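Local coordinates for uncharacterized protein Rv2277c (Mycobacterium tuberculosis, PDB 5VUG) that is uncharacterized but carries a glycerophosphodiester phosphodiesterase domain with a TIM-barrel fold and probably hydrolyses phosphoric diesters, at residues T145-A148 with G149-V153. Numbering follows the deposited sequence.
Sequences TGAA and GRSIV
The carbonyl plane of A147 is approached on opposite faces by two donors of the residues that follow, at a helix-to-strand turn of a TIM barrel. S151 OG sits over one face, 2.8 Å from A147 O. Over the other comes R150 N, 3.1 Å from A147 O. The flat guanidinium of R150 meets the A147 methyl obliquely, A147 CB lying 4.3 Å from R150 NE, and has a water in its plane at the edge. The turn closes the beta-alpha-beta unit that runs from strand 121-125 through helix 134-145 to strand 151-154. G146 leaves the helix with positive phi (76°), and a short 3-10 turn through A148 and G149 brings the chain round to the strand. The R150 N bond to A147 O is the i+3 bond of that turn; one residue on, S151 N repeats the pattern weakly with A148 O. S151 CB points back at the turn, and with chi1 at -59° its hydroxyl lies beside its own backbone N, from where it donates a second hydrogen bond to A147 O. The carbonyl of the buried A147 is thus held twice, once by main chain and once by side chain. Extended from CG to NE, R150 carries NH1 to the M120 carbonyl and T116 OG1, tying the turn to the residues leading into strand 121-125. R150 NE donates to the water at the edge, 2.9 Å away, and that water in turn gives G146 O a weak bond. A second water bridges turn and strand, donating to both A148 O and S151 O, the latter at 2.7 Å.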
loop_
_atom_site.group_PDB
_atom_site.type_symbol
_atom_site.label_atom_id
_atom_site.label_comp_id
_atom_site.label_asym_id
_atom_site.label_seq_id
_atom_site.Cartn_x
_atom_site.Cartn_y
_atom_site.Cartn_z
ATOM N N THR A 145 -24.323 -32.725 11.267
ATOM C CA THR A 145 -25.506 -31.903 11.491
ATOM C C THR A 145 -26.238 -31.547 10.206
ATOM O O THR A 145 -27.381 -31.085 10.277
ATOM C CB THR A 145 -25.149 -30.600 12.212
ATOM O OG1 THR A 145 -24.268 -29.814 11.396
ATOM C CG2 THR A 145 -24.502 -30.880 13.555
ATOM N N GLY A 146 -25.608 -31.723 9.045
ATOM C CA GLY A 146 -26.207 -31.296 7.795
ATOM C C GLY A 146 -26.149 -29.806 7.557
ATOM O O GLY A 146 -26.852 -29.299 6.677
ATOM N N ALA A 147 -25.321 -29.085 8.304
ATOM C CA ALA A 147 -25.229 -27.641 8.170
ATOM C C ALA A 147 -24.158 -27.201 7.182
ATOM O O ALA A 147 -23.971 -25.997 6.995
ATOM C CB ALA A 147 -24.989 -26.986 9.536
ATOM N N ALA A 148 -23.448 -28.140 6.546
ATOM C CA ALA A 148 -22.401 -27.732 5.614
ATOM C C ALA A 148 -22.959 -26.878 4.483
ATOM O O ALA A 148 -22.272 -25.979 3.991
ATOM C CB ALA A 148 -21.647 -28.948 5.067
ATOM N N GLY A 149 -24.204 -27.127 4.073
ATOM C CA GLY A 149 -24.793 -26.402 2.965
ATOM C C GLY A 149 -25.135 -24.962 3.261
ATOM O O GLY A 149 -25.374 -24.199 2.318
ATOM N N ARG A 150 -25.164 -24.568 4.533
ATOM C CA ARG A 150 -25.456 -23.187 4.895
ATOM C C ARG A 150 -24.307 -22.532 5.646
ATOM O O ARG A 150 -24.493 -21.463 6.235
ATOM C CB ARG A 150 -26.768 -23.067 5.680
ATOM C CG ARG A 150 -26.756 -23.717 7.060
ATOM C CD ARG A 150 -28.140 -23.542 7.689
ATOM N NE ARG A 150 -28.314 -24.254 8.954
ATOM C CZ ARG A 150 -28.315 -23.664 10.148
ATOM N NH1 ARG A 150 -28.132 -22.351 10.248
ATOM N NH2 ARG A 150 -28.496 -24.385 11.246
ATOM N N SER A 151 -23.115 -23.132 5.618
ATOM C CA SER A 151 -21.969 -22.619 6.361
ATOM C C SER A 151 -20.828 -22.263 5.414
ATOM O O SER A 151 -20.548 -22.998 4.455
ATOM C CB SER A 151 -21.488 -23.647 7.404
ATOM O OG SER A 151 -22.526 -23.959 8.320
ATOM N N ILE A 152 -20.168 -21.135 5.697
ATOM C CA ILE A 152 -19.039 -20.628 4.917
ATOM C C ILE A 152 -17.841 -20.548 5.854
ATOM O O ILE A 152 -17.892 -19.843 6.866
ATOM C CB ILE A 152 -19.349 -19.239 4.334
ATOM C CG1 ILE A 152 -20.607 -19.272 3.454
ATOM C CG2 ILE A 152 -18.135 -18.674 3.568
ATOM C CD1 ILE A 152 -20.476 -20.133 2.213
ATOM N N VAL A 153 -16.765 -21.260 5.524
ATOM C CA VAL A 153 -15.554 -21.231 6.338
ATOM C C VAL A 153 -14.693 -20.048 5.917
ATOM O O VAL A 153 -14.370 -19.895 4.733
ATOM C CB VAL A 153 -14.778 -22.548 6.217
ATOM C CG1 VAL A 153 -13.457 -22.449 6.977
ATOM C CG2 VAL A 153 -15.647 -23.708 6.750
HETATM O O HOH W 1 -28.845 -26.931 7.971
HETATM O O HOH W 2 -19.602 -25.545 4.506
#